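PDB 6NP3: aminoglycoside N(3)-acetyltransferase from Enterobacter cloacae, which catalyses transfer of the acetyl group of acetyl-CoA to the 3-amino group of 2-deoxystreptamine antibiotics such as gentamicin, and probably confers resistance to them. Local coordinates for residues G110-A115 and P126-L131; L158-G163 and G239-A244; A227-A232 and I259-A264. All blocks are in the same frame, centred on the assembly; numbering follows the deposited sequence.

Contact 1: residues G110-A115 and P126-L131; sequences GCRRSA and PDAAWL. Unlike the reference sequence in segment 110-115: Ser-114 (reference Thr).
Arg-112 reaches Ala-128 and Ala-129 with two different parts of its side chain. The aliphatic part comes first: CG of Arg-112 sits 3.7 Å from CB of Ala-128, with CB of the arginine a little farther off. The chain then bends at chi2 (-62°), which carries the guanidinium past the first turn of the helix to Ala-129, with NH1 of Arg-112 3.7 Å from CB of Ala-129. That methyl approaches over one face of the guanidinium, so the meeting is van der Waals in kind. Strand 112-113 is an outermost strand of the seven-stranded mixed sheet, and Arg-112 pairs through its backbone with Ala-123 on the next strand. The chain runs on from strand 121-124 into helix 128-132, which packs back on that strand through Ala-128 and Leu-131, both touching Ala-123. The helix starts with Leu-131 N bonded to Asp-127 O at 2.9 Å. Asp-127 occupies the N-cap position but makes no capping bond with its side chain; its OD2 binds His-153 NE2 instead. Arg-113 points the other way, and its guanidinium bonds to Ser-120 OG, Ala-92 O and Ser-61 O, the last from a residue of the gentamicin pocket.

Contact 2: residues L158-G163 and G239-A244; sequences LSIGAG and GPVGGA
Ile-160 packs against the tip of a beta hairpin, meeting Val-241 and Ala-244, the first and last residues of its type II' turn. CG2 of Ile-160 does most of the work. It lies 3.7 Å from CB of Ala-244 and 4.0 Å from CB of Val-241, so one methyl fills the corner between the two ends of the turn. The other branch of the isoleucine carries CD1 to 4.0 Å from CG1 of Val-241. The two side chains cross at about a right angle, each offering methyls to the other. Val-241 has CG1 anti to its backbone N (chi1 176°), the setting that brings this methyl to the isoleucine. Just after the strand, Gly-161 N comes within 3.8 Å of CB of Ala-244; this glycine has a left-handed backbone (phi 68°).

One shell out, the backbone of Ile-160 is paired with His-26 and Ser-28, which have been seen to bind acetyl-CoA in this protein, while Ser-159 pairs with Arg-247 on the intervening strand 244-250 and its OG also takes a bond from Arg-247 NH2. The backbone bonds thus set Ile-160 beside the end of strand 22-27, where acetyl-CoA binds. Ala-31 and Val-32 of helix 29-32 close over Ala-244, and Leu-12 of helix 5-15 touches Val-241. The turn itself is clamped by a reciprocal pair of backbone bonds: Val-241 N reaches Ala-244 O at 2.9 Å, and Ala-244 N returns to Val-241 O at 2.9 Å. Gly-242, at the turn's first inner position, gives its N-H to OE1 of Gln-11.

Contact 3: residues A227-A232 and I259-A264; sequences ARDYLA and IEWLEA
Between residues 227-232 of helix 222-233 and 259-264 of helix 251-265, the backbones come nearest at the alpha carbons of Asp-229 and Trp-261, 9.1 Å apart, and the indole of Trp-261 spans most of that distance to the short carboxylate of Asp-229. Trp-261 extends its indole toward the other helix with CG anti to the backbone N (chi1 -172°), which presents the NE1 corner to Asp-229. The hydrogen bond from Trp-261 NE1 to Asp-229 OD2 is short at 2.8 Å and nearly straight, with an angle of 170° at the hydrogen. The acceptor lies in the indole plane, at the ring edge, exactly where the N-H points. OD2 accepts the N-H with its anti lone pair, on the side away from OD1, and the carboxylate plane is turned 68° from the ring. CB of Asp-229 also comes within 3.8 Å of Trp-261 NE1. Asp-229 was modelled in two conformers; the bond given here is that of one, and whether the other keeps it is not settled.

The bridge joins the helix before strand 237-241 to the C-terminal helix. Around it, the indole packs on Arg-225 and Ile-226 of helix 222-233 and on Tyr-214, while Arg-265, one turn further along its own helix, makes a cation-pi contact with the ring and a long, weak ion pair with Asp-229 OD2. Next to Asp-229, Tyr-230 ties the same two helices together through Asp-253 and an edge-to-face contact with Phe-257. The indole N-H, with some help from the distant charge of Arg-265, would be expected to favour the ionised form of Asp-229, and the N-H of the largely buried Trp-261 finds its acceptor there.

In the fold
Contact 1 comes first along the chain and closes a short loop: ten residues, including strand 121-124, separate its segments, and the result is a compact unit at one edge of the mixed sheet. Contact 2 opens later, at strand 156-160, and spans 75 residues before it closes on the hairpin at the other edge. Contact 3 opens inside that span, on helix 222-233, and closes on the C-terminal helix after contact 2 has closed, so these two loops cross. Contacts 1 and 2 both reach the sheet, with centres 25 Å apart. Contact 3 instead joins two helices and lies across the chain's centre from contact 1; its nearest atoms come within about 6 Å of contact 2.

Contact 1: residues G110-A115 and P126-L131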
ATOM      1  N   GLY A 110      -2.156 -15.048 -11.746  1.00 19.18           N
ATOM      2  CA  GLY A 110      -0.737 -14.815 -11.665  1.00 18.43           C
ATOM      3  C   GLY A 110      -0.298 -13.805 -10.623  1.00 17.16           C
ATOM      4  O   GLY A 110       0.912 -13.630 -10.446  1.00 16.99           O
ATOM      5  N   CYS A 111      -1.232 -13.106  -9.971  1.00 16.24           N
ATOM      6  CA  CYS A 111      -0.864 -12.175  -8.913  1.00 14.91           C
ATOM      7  C   CYS A 111      -0.110 -12.934  -7.834  1.00 15.39           C
ATOM      8  O   CYS A 111      -0.476 -14.055  -7.466  1.00 18.11           O
ATOM      9  CB  CYS A 111      -2.116 -11.518  -8.331  1.00 14.94           C
ATOM     10  SG  CYS A 111      -1.780 -10.197  -7.241  1.00 15.33           S
ATOM     11  N   ARG A 112       0.952 -12.326  -7.324  1.00 14.51           N
ATOM     12  CA  ARG A 112       1.651 -12.857  -6.176  1.00 15.35           C
ATOM     13  C   ARG A 112       1.278 -12.048  -4.939  1.00 15.05           C
ATOM     14  O   ARG A 112       0.921 -10.870  -5.025  1.00 15.71           O
ATOM     15  CB  ARG A 112       3.154 -12.797  -6.412  1.00 18.08           C
ATOM     16  CG  ARG A 112       3.604 -13.529  -7.649  1.00 25.40           C
ATOM     17  CD  ARG A 112       3.314 -15.020  -7.605  1.00 32.21           C
ATOM     18  NE  ARG A 112       4.104 -15.667  -8.645  1.00 39.36           N
ATOM     19  CZ  ARG A 112       5.266 -16.277  -8.434  1.00 44.96           C
ATOM     20  NH1 ARG A 112       5.767 -16.369  -7.208  1.00 46.02           N
ATOM     21  NH2 ARG A 112       5.918 -16.817  -9.450  1.00 46.41           N
ATOM     22  N   ARG A 113       1.384 -12.683  -3.776  1.00 15.54           N
ATOM     23  CA  ARG A 113       0.918 -12.085  -2.528  1.00 16.02           C
ATOM     24  C   ARG A 113       1.982 -12.200  -1.451  1.00 15.12           C
ATOM     25  O   ARG A 113       2.550 -13.280  -1.261  1.00 16.39           O
ATOM     26  CB  ARG A 113      -0.357 -12.801  -2.050  1.00 18.26           C
ATOM     27  CG  ARG A 113      -0.967 -12.330  -0.728  1.00 20.52           C
ATOM     28  CD  ARG A 113      -2.092 -11.416  -1.012  1.00 20.88           C
ATOM     29  NE  ARG A 113      -2.926 -10.929   0.084  1.00 17.24           N
ATOM     30  CZ  ARG A 113      -4.129 -11.398   0.399  1.00 16.02           C
ATOM     31  NH1 ARG A 113      -4.644 -12.474  -0.216  1.00 17.43           N
ATOM     32  NH2 ARG A 113      -4.825 -10.752   1.340  1.00 14.43           N
ATOM     33  N   SER A 114       2.228 -11.112  -0.720  1.00 13.06           N
ATOM     34  CA  SER A 114       3.246 -11.159   0.318  0.95 12.54           C
ATOM     35  C   SER A 114       2.709 -11.816   1.587  1.00 12.93           C
ATOM     36  O   SER A 114       1.506 -11.853   1.847  1.00 13.66           O
ATOM     37  CB  SER A 114       3.824  -9.780   0.597  0.95 12.36           C
ATOM     38  OG  SER A 114       2.992  -9.029   1.470  0.95 11.47           O
ATOM     39  N   ALA A 115       3.645 -12.275   2.400  1.00 13.40           N
ATOM     40  CA  ALA A 115       3.389 -13.123   3.554  1.00 14.05           C
ATOM     41  C   ALA A 115       3.007 -12.383   4.830  1.00 13.98           C
ATOM     42  O   ALA A 115       2.665 -13.046   5.814  1.00 15.33           O
ATOM     43  CB  ALA A 115       4.646 -13.956   3.824  1.00 15.13           C
ATOM     44  N   PRO A 126       6.333  -9.299 -14.273  1.00 12.07           N
ATOM     45  CA  PRO A 126       7.493 -10.198 -14.272  1.00 12.25           C
ATOM     46  C   PRO A 126       8.316 -10.146 -13.011  1.00 11.89           C
ATOM     47  O   PRO A 126       9.019 -11.111 -12.697  1.00 13.10           O
ATOM     48  CB  PRO A 126       8.293  -9.761 -15.502  1.00 12.65           C
ATOM     49  CG  PRO A 126       7.276  -9.144 -16.409  1.00 12.50           C
ATOM     50  CD  PRO A 126       6.305  -8.431 -15.457  1.00 12.20           C
ATOM     51  N   ASP A 127       8.299  -9.032 -12.285  1.00 12.45           N
ATOM     52  CA  ASP A 127       9.105  -8.883 -11.080  1.00 12.48           C
ATOM     53  C   ASP A 127       8.292  -9.112  -9.814  1.00 12.70           C
ATOM     54  O   ASP A 127       8.761  -8.827  -8.706  1.00 13.41           O
ATOM     55  CB  ASP A 127       9.756  -7.502 -11.060  1.00 12.89           C
ATOM     56  CG  ASP A 127      10.638  -7.251 -12.262  1.00 12.77           C
ATOM     57  OD1 ASP A 127      11.403  -8.142 -12.662  1.00 13.24           O
ATOM     58  OD2 ASP A 127      10.553  -6.161 -12.852  1.00 15.87           O
ATOM     59  N   ALA A 128       7.110  -9.706  -9.949  1.00 13.25           N
ATOM     60  CA  ALA A 128       6.203  -9.834  -8.817  1.00 13.48           C
ATOM     61  C   ALA A 128       6.796 -10.677  -7.699  1.00 13.36           C
ATOM     62  O   ALA A 128       6.638 -10.350  -6.513  1.00 13.84           O
ATOM     63  CB  ALA A 128       4.894 -10.469  -9.270  1.00 14.32           C
ATOM     64  N   ALA A 129       7.452 -11.787  -8.023  1.00 13.90           N
ATOM     65  CA  ALA A 129       7.995 -12.600  -6.941  1.00 14.15           C
ATOM     66  C   ALA A 129       9.080 -11.846  -6.179  1.00 13.34           C
ATOM     67  O   ALA A 129       9.169 -11.940  -4.945  1.00 14.60           O
ATOM     68  CB  ALA A 129       8.525 -13.927  -7.484  1.00 16.83           C
ATOM     69  N   TRP A 130       9.946 -11.142  -6.897  1.00 12.75           N
ATOM     70  CA  TRP A 130      10.991 -10.357  -6.252  1.00 12.81           C
ATOM     71  C   TRP A 130      10.398  -9.241  -5.404  1.00 11.98           C
ATOM     72  O   TRP A 130      10.917  -8.937  -4.327  1.00 12.73           O
ATOM     73  CB  TRP A 130      11.899  -9.789  -7.341  1.00 12.72           C
ATOM     74  CG  TRP A 130      12.949  -8.857  -6.859  1.00 12.60           C
ATOM     75  CD1 TRP A 130      14.162  -9.197  -6.356  1.00 14.31           C
ATOM     76  CD2 TRP A 130      12.896  -7.432  -6.836  1.00 12.48           C
ATOM     77  NE1 TRP A 130      14.852  -8.080  -5.981  1.00 15.82           N
ATOM     78  CE2 TRP A 130      14.096  -6.981  -6.272  1.00 13.67           C
ATOM     79  CE3 TRP A 130      11.937  -6.495  -7.204  1.00 13.18           C
ATOM     80  CZ2 TRP A 130      14.379  -5.640  -6.120  1.00 15.08           C
ATOM     81  CZ3 TRP A 130      12.241  -5.156  -7.063  1.00 14.12           C
ATOM     82  CH2 TRP A 130      13.445  -4.746  -6.540  1.00 15.01           C
ATOM     83  N   LEU A 131       9.291  -8.646  -5.849  1.00 11.71           N
ATOM     84  CA  LEU A 131       8.650  -7.605  -5.057  1.00 12.23           C
ATOM     85  C   LEU A 131       8.084  -8.149  -3.752  1.00 12.00           C
ATOM     86  O   LEU A 131       8.226  -7.508  -2.710  1.00 12.20           O
ATOM     87  CB  LEU A 131       7.525  -6.922  -5.832  1.00 12.03           C
ATOM     88  CG  LEU A 131       8.016  -5.967  -6.911  1.00 12.56           C
ATOM     89  CD1 LEU A 131       6.887  -5.676  -7.889  1.00 14.30           C
ATOM     90  CD2 LEU A 131       8.539  -4.689  -6.318  1.00 13.21           C
TER

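Contact 2: residues L158-G163 and G239-A244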
ATOM      1  N   LEU A 158       0.470   5.989  -8.138  1.00 12.30           N
ATOM      2  CA  LEU A 158      -0.620   6.441  -9.006  1.00 12.43           C
ATOM      3  C   LEU A 158      -1.853   6.639  -8.134  1.00 12.39           C
ATOM      4  O   LEU A 158      -2.498   5.683  -7.714  1.00 13.65           O
ATOM      5  CB  LEU A 158      -0.867   5.397 -10.085  1.00 13.52           C
ATOM      6  CG  LEU A 158      -2.111   5.581 -10.945  1.00 15.24           C
ATOM      7  CD1 LEU A 158      -2.116   6.924 -11.628  1.00 16.00           C
ATOM      8  CD2 LEU A 158      -2.197   4.451 -11.965  1.00 16.76           C
ATOM      9  N   SER A 159      -2.132   7.887  -7.818  1.00 13.49           N
ATOM     10  CA  SER A 159      -3.246   8.237  -6.959  1.00 14.59           C
ATOM     11  C   SER A 159      -4.410   8.631  -7.855  1.00 14.38           C
ATOM     12  O   SER A 159      -4.323   9.618  -8.590  1.00 16.68           O
ATOM     13  CB  SER A 159      -2.884   9.397  -6.036  1.00 16.64           C
ATOM     14  OG  SER A 159      -4.025   9.831  -5.295  1.00 18.44           O
ATOM     15  N   ILE A 160      -5.483   7.853  -7.792  1.00 14.53           N
ATOM     16  CA  ILE A 160      -6.650   8.047  -8.642  1.00 14.97           C
ATOM     17  C   ILE A 160      -7.796   8.453  -7.730  1.00 15.16           C
ATOM     18  O   ILE A 160      -8.519   7.605  -7.198  1.00 16.40           O
ATOM     19  CB  ILE A 160      -6.964   6.780  -9.458  1.00 15.25           C
ATOM     20  CG1 ILE A 160      -5.805   6.476 -10.392  1.00 16.46           C
ATOM     21  CG2 ILE A 160      -8.260   6.951 -10.224  1.00 17.10           C
ATOM     22  CD1 ILE A 160      -5.902   5.112 -11.070  1.00 16.90           C
ATOM     23  N   GLY A 161      -7.956   9.760  -7.570  1.00 16.76           N
ATOM     24  CA  GLY A 161      -8.950  10.333  -6.694  1.00 18.05           C
ATOM     25  C   GLY A 161      -8.725  10.109  -5.217  1.00 18.43           C
ATOM     26  O   GLY A 161      -9.617  10.411  -4.417  1.00 20.56           O
ATOM     27  N   ALA A 162      -7.583   9.563  -4.824  1.00 17.98           N
ATOM     28  CA  ALA A 162      -7.285   9.308  -3.420  1.00 19.62           C
ATOM     29  C   ALA A 162      -6.640  10.526  -2.777  1.00 19.94           C
ATOM     30  O   ALA A 162      -5.994  11.332  -3.439  1.00 21.12           O
ATOM     31  CB  ALA A 162      -6.344   8.113  -3.312  1.00 19.77           C
ATOM     32  N   GLY A 163      -6.819  10.644  -1.470  1.00 21.10           N
ATOM     33  CA  GLY A 163      -6.317  11.789  -0.743  1.00 21.76           C
ATOM     34  C   GLY A 163      -4.866  11.625  -0.355  1.00 20.84           C
ATOM     35  O   GLY A 163      -4.257  10.553  -0.504  1.00 20.33           O
ATOM     36  N   GLY A 239      -4.155  14.779 -13.932  1.00 17.46           N
ATOM     37  CA  GLY A 239      -5.116  14.596 -14.987  1.00 18.22           C
ATOM     38  C   GLY A 239      -6.162  13.581 -14.609  1.00 17.73           C
ATOM     39  O   GLY A 239      -6.056  12.930 -13.562  1.00 17.73           O
ATOM     40  N   PRO A 240      -7.178  13.399 -15.456  1.00 17.71           N
ATOM     41  CA  PRO A 240      -8.287  12.511 -15.098  1.00 18.33           C
ATOM     42  C   PRO A 240      -7.943  11.059 -15.387  1.00 17.47           C
ATOM     43  O   PRO A 240      -7.273  10.746 -16.375  1.00 17.70           O
ATOM     44  CB  PRO A 240      -9.414  12.970 -16.039  1.00 18.87           C
ATOM     45  CG  PRO A 240      -8.685  13.475 -17.244  1.00 19.67           C
ATOM     46  CD  PRO A 240      -7.465  14.164 -16.687  1.00 19.10           C
ATOM     47  N   VAL A 241      -8.451  10.167 -14.542  1.00 17.10           N
ATOM     48  CA  VAL A 241      -8.592   8.750 -14.854  1.00 17.03           C
ATOM     49  C   VAL A 241     -10.033   8.412 -14.522  1.00 17.87           C
ATOM     50  O   VAL A 241     -10.463   8.593 -13.376  1.00 18.22           O
ATOM     51  CB  VAL A 241      -7.617   7.876 -14.046  1.00 16.53           C
ATOM     52  CG1 VAL A 241      -7.864   6.425 -14.322  1.00 17.33           C
ATOM     53  CG2 VAL A 241      -6.185   8.257 -14.392  1.00 16.82           C
ATOM     54  N   GLY A 242     -10.802   8.022 -15.533  1.00 18.19           N
ATOM     55  CA  GLY A 242     -12.246   8.070 -15.390  1.00 18.42           C
ATOM     56  C   GLY A 242     -12.642   9.480 -15.019  1.00 19.85           C
ATOM     57  O   GLY A 242     -12.156  10.459 -15.590  1.00 20.41           O
ATOM     58  N   GLY A 243     -13.507   9.598 -14.029  1.00 20.57           N
ATOM     59  CA  GLY A 243     -13.894  10.886 -13.501  1.00 21.28           C
ATOM     60  C   GLY A 243     -13.030  11.423 -12.379  1.00 21.86           C
ATOM     61  O   GLY A 243     -13.363  12.465 -11.803  1.00 23.54           O
ATOM     62  N   ALA A 244     -11.926  10.762 -12.052  1.00 19.94           N
ATOM     63  CA  ALA A 244     -11.153  11.070 -10.852  1.00 20.22           C
ATOM     64  C   ALA A 244      -9.941  11.927 -11.171  1.00 20.80           C
ATOM     65  O   ALA A 244      -9.172  11.611 -12.082  1.00 19.23           O
ATOM     66  CB  ALA A 244     -10.676   9.772 -10.210  1.00 20.88           C
TER

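Contact 3: residues A227-A232 and I259-A264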
ATOM      1  N   ALA A 227       2.634  14.479   2.446  1.00 15.82           N
ATOM      2  CA  ALA A 227       2.171  14.437   1.064  1.00 16.49           C
ATOM      3  C   ALA A 227       1.533  15.758   0.653  1.00 17.18           C
ATOM      4  O   ALA A 227       1.746  16.232  -0.471  1.00 16.81           O
ATOM      5  CB  ALA A 227       1.194  13.279   0.903  1.00 17.08           C
ATOM      6  N   ARG A 228       0.761  16.381   1.542  1.00 18.28           N
ATOM      7  CA  ARG A 228       0.187  17.683   1.210  1.00 20.51           C
ATOM      8  C   ARG A 228       1.278  18.707   0.931  1.00 19.10           C
ATOM      9  O   ARG A 228       1.192  19.476  -0.036  1.00 19.96           O
ATOM     10  CB  ARG A 228      -0.687  18.205   2.354  1.00 24.66           C
ATOM     11  CG  ARG A 228      -2.077  17.664   2.440  1.00 30.74           C
ATOM     12  CD  ARG A 228      -2.903  18.350   3.538  1.00 36.51           C
ATOM     13  NE  ARG A 228      -4.082  17.546   3.854  1.00 40.97           N
ATOM     14  CZ  ARG A 228      -5.134  17.423   3.053  1.00 44.42           C
ATOM     15  NH1 ARG A 228      -5.162  18.059   1.892  1.00 45.72           N
ATOM     16  NH2 ARG A 228      -6.159  16.666   3.410  1.00 45.77           N
ATOM     17  N   ASP A 229       2.288  18.775   1.803  0.52 19.51           N
ATOM     18  CA  ASP A 229       3.410  19.680   1.582  0.52 19.65           C
ATOM     19  C   ASP A 229       4.081  19.376   0.251  0.52 18.17           C
ATOM     20  O   ASP A 229       4.256  20.267  -0.589  0.52 18.42           O
ATOM     21  CB  ASP A 229       4.411  19.574   2.738  0.52 21.06           C
ATOM     22  CG  ASP A 229       4.422  20.806   3.626  0.52 23.74           C
ATOM     23  OD1 ASP A 229       3.762  21.811   3.301  0.52 26.30           O
ATOM     24  OD2 ASP A 229       5.108  20.783   4.665  0.52 22.55           O
ATOM     25  N   TYR A 230       4.363  18.094   0.003  1.00 17.17           N
ATOM     26  CA  TYR A 230       5.079  17.704  -1.212  1.00 16.15           C
ATOM     27  C   TYR A 230       4.315  18.146  -2.444  1.00 15.49           C
ATOM     28  O   TYR A 230       4.894  18.704  -3.379  1.00 16.27           O
ATOM     29  CB  TYR A 230       5.279  16.193  -1.235  1.00 15.23           C
ATOM     30  CG  TYR A 230       5.982  15.658  -2.438  1.00 14.27           C
ATOM     31  CD1 TYR A 230       7.339  15.650  -2.493  1.00 14.32           C
ATOM     32  CD2 TYR A 230       5.277  15.143  -3.522  1.00 14.71           C
ATOM     33  CE1 TYR A 230       8.000  15.101  -3.584  1.00 14.48           C
ATOM     34  CE2 TYR A 230       5.920  14.629  -4.617  1.00 14.56           C
ATOM     35  CZ  TYR A 230       7.274  14.614  -4.646  1.00 14.01           C
ATOM     36  OH  TYR A 230       7.881  14.064  -5.749  1.00 15.21           O
ATOM     37  N   LEU A 231       3.014  17.904  -2.450  1.00 16.23           N
ATOM     38  CA  LEU A 231       2.216  18.229  -3.618  1.00 17.14           C
ATOM     39  C   LEU A 231       2.082  19.729  -3.811  1.00 17.97           C
ATOM     40  O   LEU A 231       1.874  20.179  -4.941  1.00 19.63           O
ATOM     41  CB  LEU A 231       0.847  17.570  -3.511  1.00 19.15           C
ATOM     42  CG  LEU A 231       0.900  16.042  -3.610  1.00 20.59           C
ATOM     43  CD1 LEU A 231      -0.465  15.432  -3.298  1.00 23.04           C
ATOM     44  CD2 LEU A 231       1.360  15.582  -4.990  1.00 20.26           C
ATOM     45  N   ALA A 232       2.242  20.514  -2.758  1.00 17.65           N
ATOM     46  CA  ALA A 232       2.234  21.961  -2.906  1.00 18.57           C
ATOM     47  C   ALA A 232       3.548  22.494  -3.433  1.00 18.19           C
ATOM     48  O   ALA A 232       3.603  23.669  -3.814  1.00 19.14           O
ATOM     49  CB  ALA A 232       1.973  22.619  -1.547  1.00 21.18           C
ATOM     50  N   ILE A 259      11.515  11.801   4.475  1.00 12.19           N
ATOM     51  CA  ILE A 259      12.592  11.623   5.448  1.00 12.96           C
ATOM     52  C   ILE A 259      13.133  12.984   5.874  1.00 13.82           C
ATOM     53  O   ILE A 259      13.328  13.263   7.065  1.00 14.63           O
ATOM     54  CB  ILE A 259      13.701  10.725   4.868  1.00 12.70           C
ATOM     55  CG1 ILE A 259      13.149   9.318   4.605  1.00 12.79           C
ATOM     56  CG2 ILE A 259      14.926  10.689   5.781  1.00 14.09           C
ATOM     57  CD1 ILE A 259      14.062   8.484   3.727  1.00 13.77           C
ATOM     58  N   GLU A 260      13.453  13.823   4.890  1.00 14.12           N
ATOM     59  CA  GLU A 260      13.949  15.164   5.185  1.00 15.98           C
ATOM     60  C   GLU A 260      12.931  15.963   5.993  1.00 15.16           C
ATOM     61  O   GLU A 260      13.302  16.706   6.914  1.00 16.09           O
ATOM     62  CB  GLU A 260      14.304  15.886   3.884  1.00 17.62           C
ATOM     63  CG  GLU A 260      15.435  15.254   3.130  1.00 25.95           C
ATOM     64  CD  GLU A 260      15.691  15.880   1.768  1.00 35.50           C
ATOM     65  OE1 GLU A 260      15.191  16.990   1.498  1.00 36.70           O
ATOM     66  OE2 GLU A 260      16.403  15.251   0.960  1.00 37.77           O
ATOM     67  N   TRP A 261      11.650  15.838   5.664  1.00 15.17           N
ATOM     68  CA  TRP A 261      10.599  16.612   6.312  1.00 15.13           C
ATOM     69  C   TRP A 261      10.525  16.261   7.789  1.00 14.82           C
ATOM     70  O   TRP A 261      10.487  17.149   8.655  1.00 16.00           O
ATOM     71  CB  TRP A 261       9.275  16.304   5.609  1.00 15.46           C
ATOM     72  CG  TRP A 261       8.082  17.109   5.958  1.00 15.69           C
ATOM     73  CD1 TRP A 261       7.580  18.154   5.238  1.00 16.68           C
ATOM     74  CD2 TRP A 261       7.183  16.907   7.054  1.00 16.17           C
ATOM     75  NE1 TRP A 261       6.438  18.631   5.824  1.00 17.52           N
ATOM     76  CE2 TRP A 261       6.176  17.888   6.947  1.00 17.67           C
ATOM     77  CE3 TRP A 261       7.140  16.008   8.130  1.00 16.36           C
ATOM     78  CZ2 TRP A 261       5.131  17.981   7.854  1.00 18.38           C
ATOM     79  CZ3 TRP A 261       6.101  16.105   9.030  1.00 17.79           C
ATOM     80  CH2 TRP A 261       5.115  17.090   8.890  1.00 18.75           C
ATOM     81  N   LEU A 262      10.506  14.963   8.098  1.00 14.15           N
ATOM     82  CA  LEU A 262      10.480  14.507   9.479  1.00 14.63           C
ATOM     83  C   LEU A 262      11.743  14.918  10.221  1.00 14.79           C
ATOM     84  O   LEU A 262      11.673  15.395  11.362  1.00 15.54           O
ATOM     85  CB  LEU A 262      10.314  12.990   9.530  1.00 14.15           C
ATOM     86  CG  LEU A 262       8.928  12.501   9.121  1.00 14.34           C
ATOM     87  CD1 LEU A 262       8.976  11.015   8.817  1.00 15.39           C
ATOM     88  CD2 LEU A 262       7.864  12.821  10.171  1.00 15.49           C
ATOM     89  N   GLU A 263      12.914  14.738   9.612  1.00 14.94           N
ATOM     90  CA  GLU A 263      14.170  15.017  10.316  1.00 15.32           C
ATOM     91  C   GLU A 263      14.404  16.510  10.530  1.00 17.34           C
ATOM     92  O   GLU A 263      15.061  16.899  11.507  1.00 19.03           O
ATOM     93  CB  GLU A 263      15.344  14.383   9.571  1.00 15.34           C
ATOM     94  CG  GLU A 263      15.284  12.860   9.707  1.00 14.97           C
ATOM     95  CD  GLU A 263      16.309  12.042   8.936  1.00 15.16           C
ATOM     96  OE1 GLU A 263      17.153  12.601   8.215  1.00 15.76           O
ATOM     97  OE2 GLU A 263      16.245  10.789   9.033  1.00 14.65           O
ATOM     98  N   ALA A 264      13.814  17.350   9.676  1.00 16.79           N
ATOM     99  CA  ALA A 264      13.892  18.791   9.878  1.00 18.69           C
ATOM    100  C   ALA A 264      13.016  19.242  11.038  1.00 20.09           C
ATOM    101  O   ALA A 264      13.293  20.278  11.659  1.00 22.79           O
ATOM    102  CB  ALA A 264      13.486  19.537   8.601  1.00 19.54           C
TER